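Local coordinates for cell division protein SepF (Methanobrevibacter smithii, PDB 7AL1), which probably anchors the tubulin-like division protein FtsZ to the cell membrane in archaea, this chain being its C-terminal SepF core domain, at residues 27-32 against 62-67; 41-46 against 52-57. One frame throughout, in Å; residues are numbered along the deposited sequence. Where two conformers were deposited one is given.

In the fold
Both contacts use helix 51-68: contact 1 takes residues 62-67, towards its C-terminal end, and contact 2 takes residues 52-57, near its start. Their centres lie about 14 Å apart. Contact 1 sets this helix beside helix 22-33, whereas contact 2 sets it against the turn after strand 39-42, at Leu43, and the first turn of helix 44-49, at Leu46. Residues 41-57, which hold contact 2, fall between the segments of contact 1 along the chain. The two meet where Val28 CG2 lies 3.7 Å from Leu41 CD1, helix 22-33 resting on the strand that follows it. Ile86 of strand 81-87 continues the apolar layer, touching Val32 and Met64 of contact 1 and Leu41 of contact 2.

Contact 1: residues 27-32 against 62-67; sequences YVVDQV and KQMRSN
Met64 reaches across from its helix and overlaps the strip of helix surface formed by Val29 and Val32, two residues one turn apart. The sulfur does the touching. Met64 SD lies 3.9 Å from Val32 CB and also 3.9 Å from Val29 CA, so it rests against both the branch point of one valine and the backbone of the other. Around Val32 the sulfur is almost evenly placed, with Val32 CG1 at 4.1 Å and Val32 CG2 at 4.2 Å. Val29 adds its CG2 methyl, 4.2 Å from Met64 SD, as a flank. The thioether gets there by an extended start, chi2 -169°, and then a bend at chi3 of -73° that turns CE aside from the line of approach.

Met64 carries more than half of the 145 Å² buried between the segments, and the nearest CA pair, Val29 with Met64, is 7.6 Å apart, a spacing that Met64, with Val29 and Val32, fills. The pair of helices, 22-33 and 51-68, packs side by side on the mixed four-stranded sheet of the SepF domain. Val28 and Val32 both rest on Val39 of strand 39-42, while Val32 also touches Pro88 and Met64 touches Ala70. On the side of helix 22-33 turned from Met64, Tyr27 receives Gln31 CG over one ring face, 3.7 Å above the plane and offset toward the rim. The same tyrosine packs on Lys96 of the second subunit.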
loop_
_atom_site.group_PDB
_atom_site.type_symbol
_atom_site.label_atom_id
_atom_site.label_comp_id
_atom_site.label_asym_id
_atom_site.label_seq_id
_atom_site.Cartn_x
_atom_site.Cartn_y
_atom_site.Cartn_z
ATOM N N TYR A 27 -6.835 8.514 14.990
ATOM C CA TYR A 27 -7.727 8.299 13.869
ATOM C C TYR A 27 -7.318 7.081 13.056
ATOM O O TYR A 27 -8.178 6.324 12.609
ATOM C CB TYR A 27 -7.748 9.548 12.993
ATOM C CG TYR A 27 -8.628 9.427 11.772
ATOM C CD1 TYR A 27 -10.015 9.473 11.869
ATOM C CD2 TYR A 27 -8.081 9.224 10.523
ATOM C CE1 TYR A 27 -10.809 9.361 10.731
ATOM C CE2 TYR A 27 -8.868 9.115 9.392
ATOM C CZ TYR A 27 -10.218 9.162 9.511
ATOM O OH TYR A 27 -10.968 9.043 8.362
ATOM N N VAL A 28 -6.017 6.915 12.800
ATOM C CA VAL A 28 -5.519 5.718 12.119
ATOM C C VAL A 28 -5.996 4.476 12.847
ATOM O O VAL A 28 -6.489 3.523 12.240
ATOM C CB VAL A 28 -3.984 5.753 12.025
ATOM C CG1 VAL A 28 -3.418 4.413 11.635
ATOM C CG2 VAL A 28 -3.530 6.811 11.072
ATOM N N VAL A 29 -5.829 4.465 14.173
ATOM C CA VAL A 29 -6.236 3.302 14.965
ATOM C C VAL A 29 -7.710 3.030 14.763
ATOM O O VAL A 29 -8.143 1.883 14.562
ATOM C CB VAL A 29 -5.921 3.542 16.450
ATOM C CG1 VAL A 29 -6.466 2.428 17.336
ATOM C CG2 VAL A 29 -4.423 3.669 16.641
ATOM N N ASP A 30 -8.521 4.080 14.831
ATOM C CA ASP A 30 -9.958 3.887 14.689
ATOM C C ASP A 30 -10.320 3.333 13.309
ATOM O O ASP A 30 -11.225 2.507 13.184
ATOM C CB ASP A 30 -10.698 5.195 14.967
ATOM C CG ASP A 30 -10.644 5.615 16.420
ATOM O OD1 ASP A 30 -10.175 4.820 17.238
ATOM O OD2 ASP A 30 -11.061 6.749 16.698
ATOM N N GLN A 31 -9.603 3.763 12.266
ATOM C CA GLN A 31 -9.881 3.255 10.921
ATOM C C GLN A 31 -9.625 1.759 10.840
ATOM O O GLN A 31 -10.411 1.010 10.251
ATOM C CB GLN A 31 -9.048 4.008 9.893
ATOM C CG GLN A 31 -9.572 5.406 9.647
ATOM C CD GLN A 31 -10.943 5.351 8.992
ATOM O OE1 GLN A 31 -11.128 4.686 7.972
ATOM N NE2 GLN A 31 -11.912 6.012 9.601
ATOM N N VAL A 32 -8.508 1.306 11.399
ATOM C CA VAL A 32 -8.175 -0.114 11.353
ATOM C C VAL A 32 -9.115 -0.910 12.240
ATOM O O VAL A 32 -9.659 -1.934 11.811
ATOM C CB VAL A 32 -6.710 -0.327 11.761
ATOM C CG1 VAL A 32 -6.358 -1.807 11.739
ATOM C CG2 VAL A 32 -5.778 0.422 10.837
ATOM N N LYS A 62 2.160 -1.477 17.575
ATOM C CA LYS A 62 2.421 -2.683 18.354
ATOM C C LYS A 62 1.146 -3.200 19.002
ATOM O O LYS A 62 0.848 -4.401 18.944
ATOM C CB LYS A 62 3.451 -2.329 19.421
ATOM C CG LYS A 62 3.865 -3.454 20.311
ATOM C CD LYS A 62 4.717 -2.925 21.473
ATOM C CE LYS A 62 5.871 -2.056 21.004
ATOM N NZ LYS A 62 6.667 -2.664 19.900
ATOM N N GLN A 63 0.369 -2.298 19.598
ATOM C CA GLN A 63 -0.874 -2.686 20.253
ATOM C C GLN A 63 -1.878 -3.254 19.251
ATOM O O GLN A 63 -2.582 -4.236 19.538
ATOM C CB GLN A 63 -1.430 -1.483 21.019
ATOM C CG GLN A 63 -2.656 -1.767 21.900
ATOM C CD GLN A 63 -2.983 -0.623 22.862
ATOM O OE1 GLN A 63 -3.163 -0.837 24.063
ATOM N NE2 GLN A 63 -3.056 0.598 22.333
ATOM N N MET A 64 -1.962 -2.668 18.054
ATOM C CA MET A 64 -2.920 -3.195 17.093
ATOM C C MET A 64 -2.540 -4.602 16.651
ATOM O O MET A 64 -3.411 -5.457 16.467
ATOM C CB MET A 64 -3.036 -2.292 15.869
ATOM C CG MET A 64 -3.754 -0.970 16.129
ATOM S SD MET A 64 -4.172 -0.022 14.647
ATOM C CE MET A 64 -2.539 0.504 14.281
ATOM N N ARG A 65 -1.245 -4.860 16.468
ATOM C CA ARG A 65 -0.792 -6.188 16.088
ATOM C C ARG A 65 -1.040 -7.187 17.213
ATOM O O ARG A 65 -1.606 -8.267 17.001
ATOM C CB ARG A 65 0.693 -6.153 15.731
ATOM C CG ARG A 65 1.021 -5.386 14.493
ATOM C CD ARG A 65 2.509 -5.422 14.226
ATOM N NE ARG A 65 2.951 -6.697 13.670
ATOM C CZ ARG A 65 4.216 -6.970 13.349
ATOM N NH1 ARG A 65 5.156 -6.071 13.551
ATOM N NH2 ARG A 65 4.524 -8.158 12.847
ATOM N N SER A 66 -0.666 -6.819 18.435
ATOM C CA SER A 66 -0.660 -7.769 19.542
ATOM C C SER A 66 -2.067 -8.075 20.025
ATOM O O SER A 66 -2.367 -9.218 20.377
ATOM C CB SER A 66 0.146 -7.188 20.701
ATOM O OG SER A 66 1.452 -6.808 20.289
ATOM N N ASN A 67 -2.926 -7.055 20.086
ATOM C CA ASN A 67 -4.218 -7.193 20.750
ATOM C C ASN A 67 -5.416 -7.223 19.822
ATOM O O ASN A 67 -6.498 -7.623 20.249
ATOM C CB ASN A 67 -4.397 -6.048 21.754
ATOM C CG ASN A 67 -3.431 -6.136 22.898
ATOM O OD1 ASN A 67 -2.749 -7.145 23.053
ATOM N ND2 ASN A 67 -3.349 -5.085 23.698
#

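Contact 2: residues 41-46 against 52-57; sequences LDLSFL and ANFKLA
Leu46 pushes its branched end into the first turns of helix 51-68, just past the strand-to-helix corner of a beta-alpha-beta crossover: strand 39-42 leads through helices 44-49 and 51-68 to strand 71-78, parallel to it with strand 81-87 between them. Leu46 CD1 fills the dip between Asn53 O, 3.9 Å away, and Ala57 CB, while Leu46 CD2 lies against Asn53 CB. The small methyl of Ala57 is in turn a bump between two leucines, its CB being 4.0 Å from Leu43 CD2 and equally far from Leu46 CD1.

Phe54 borders this interlock. Its ring swings past Leu46 to Leu43 because a chi1 of 180° sends CG out opposite the backbone N, and Leu43 CB meets the ring at its edge, 3.9 Å from Phe54 CE1. At the base of the same side chain, Phe54 CB sits 3.7 Å from Leu46 O. Exchanging Phe54 for an alanine would probably leave Leu43 CB and CD1 without their aromatic neighbour and open a gap beside the leucine, which also touches Ile84.

The corner preceding Leu46 is shaped by an Asx turn that brings the chain from strand into helix. Ser44 N donates to Asp42 OD1 at 3.0 Å, with an N-H...O angle of 157°, arriving from above the carboxylate plane, 46° out of it.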
loop_
_atom_site.group_PDB
_atom_site.type_symbol
_atom_site.label_atom_id
_atom_site.label_comp_id
_atom_site.label_asym_id
_atom_site.label_seq_id
_atom_site.Cartn_x
_atom_site.Cartn_y
_atom_site.Cartn_z
ATOM N N LEU A 41 0.131 4.113 5.853
ATOM C CA LEU A 41 0.514 5.124 6.811
ATOM C C LEU A 41 1.883 5.656 6.413
ATOM O O LEU A 41 2.816 4.868 6.215
ATOM C CB LEU A 41 0.630 4.396 8.170
ATOM C CG LEU A 41 0.914 5.189 9.417
ATOM C CD1 LEU A 41 -0.148 6.193 9.635
ATOM C CD2 LEU A 41 0.965 4.242 10.599
ATOM N N ASP A 42 2.031 6.982 6.336
ATOM C CA ASP A 42 3.315 7.622 6.078
ATOM C C ASP A 42 3.756 8.301 7.379
ATOM O O ASP A 42 3.177 9.314 7.771
ATOM C CB ASP A 42 3.233 8.647 4.945
ATOM C CG ASP A 42 4.539 9.330 4.686
ATOM O OD1 ASP A 42 5.548 9.018 5.325
ATOM O OD2 ASP A 42 4.567 10.245 3.799
ATOM N N LEU A 43 4.752 7.735 8.063
ATOM C CA LEU A 43 5.225 8.246 9.339
ATOM C C LEU A 43 6.325 9.283 9.221
ATOM O O LEU A 43 6.910 9.677 10.238
ATOM C CB LEU A 43 5.729 7.084 10.213
ATOM C CG LEU A 43 4.613 6.167 10.720
ATOM C CD1 LEU A 43 5.210 5.089 11.607
ATOM C CD2 LEU A 43 3.609 6.964 11.532
ATOM N N SER A 44 6.606 9.768 8.018
ATOM C CA SER A 44 7.773 10.620 7.826
ATOM C C SER A 44 7.647 11.961 8.533
ATOM O O SER A 44 8.660 12.513 8.968
ATOM C CB SER A 44 8.041 10.844 6.330
ATOM O OG SER A 44 6.949 11.473 5.679
ATOM N N PHE A 45 6.446 12.533 8.610
ATOM C CA PHE A 45 6.351 13.815 9.292
ATOM C C PHE A 45 6.635 13.648 10.783
ATOM O O PHE A 45 7.394 14.432 11.374
ATOM C CB PHE A 45 4.969 14.431 9.076
ATOM C CG PHE A 45 4.773 15.741 9.803
ATOM C CD1 PHE A 45 4.391 15.788 11.124
ATOM C CD2 PHE A 45 4.979 16.938 9.144
ATOM C CE1 PHE A 45 4.192 17.002 11.770
ATOM C CE2 PHE A 45 4.796 18.142 9.791
ATOM C CZ PHE A 45 4.407 18.173 11.105
ATOM N N LEU A 46 6.012 12.648 11.415
ATOM C CA LEU A 46 6.296 12.394 12.816
ATOM C C LEU A 46 7.777 12.099 13.024
ATOM O O LEU A 46 8.395 12.597 13.976
ATOM C CB LEU A 46 5.437 11.244 13.335
ATOM C CG LEU A 46 3.927 11.432 13.285
ATOM C CD1 LEU A 46 3.208 10.237 13.922
ATOM C CD2 LEU A 46 3.480 12.714 13.962
ATOM N N ALA A 52 8.924 11.943 19.811
ATOM C CA ALA A 52 8.056 11.366 20.826
ATOM C C ALA A 52 6.774 10.834 20.202
ATOM O O ALA A 52 6.310 9.739 20.553
ATOM C CB ALA A 52 7.730 12.411 21.894
ATOM N N ASN A 53 6.169 11.606 19.301
ATOM C CA ASN A 53 4.960 11.130 18.646
ATOM C C ASN A 53 5.263 10.017 17.650
ATOM O O ASN A 53 4.440 9.112 17.461
ATOM C CB ASN A 53 4.231 12.302 17.991
ATOM C CG ASN A 53 3.620 13.239 19.009
ATOM O OD1 ASN A 53 3.606 12.943 20.202
ATOM N ND2 ASN A 53 3.121 14.373 18.548
ATOM N N PHE A 54 6.425 10.054 17.014
ATOM C CA PHE A 54 6.861 8.913 16.219
ATOM C C PHE A 54 6.903 7.664 17.081
ATOM O O PHE A 54 6.413 6.601 16.689
ATOM C CB PHE A 54 8.205 9.227 15.573
ATOM C CG PHE A 54 8.759 8.111 14.733
ATOM C CD1 PHE A 54 8.205 7.801 13.512
ATOM C CD2 PHE A 54 9.876 7.402 15.162
ATOM C CE1 PHE A 54 8.717 6.781 12.734
ATOM C CE2 PHE A 54 10.383 6.365 14.408
ATOM C CZ PHE A 54 9.821 6.065 13.186
ATOM N N LYS A 55 7.482 7.769 18.281
ATOM C CA LYS A 55 7.544 6.588 19.129
ATOM C C LYS A 55 6.151 6.118 19.542
ATOM O O LYS A 55 5.874 4.911 19.548
ATOM C CB LYS A 55 8.432 6.825 20.344
ATOM C CG LYS A 55 8.598 5.563 21.177
ATOM C CD LYS A 55 9.998 5.414 21.732
ATOM C CE LYS A 55 10.283 3.962 22.095
ATOM N NZ LYS A 55 10.716 3.154 20.916
ATOM N N LEU A 56 5.263 7.057 19.890
ATOM C CA LEU A 56 3.892 6.695 20.245
ATOM C C LEU A 56 3.193 5.969 19.101
ATOM O O LEU A 56 2.471 4.985 19.320
ATOM C CB LEU A 56 3.098 7.957 20.587
ATOM C CG LEU A 56 1.641 7.745 20.980
ATOM C CD1 LEU A 56 1.566 6.824 22.188
ATOM C CD2 LEU A 56 0.935 9.055 21.281
ATOM N N ALA A 57 3.360 6.459 17.874
ATOM C CA ALA A 57 2.763 5.760 16.746
ATOM C C ALA A 57 3.252 4.325 16.684
ATOM O O ALA A 57 2.462 3.403 16.459
ATOM C CB ALA A 57 3.078 6.491 15.444
#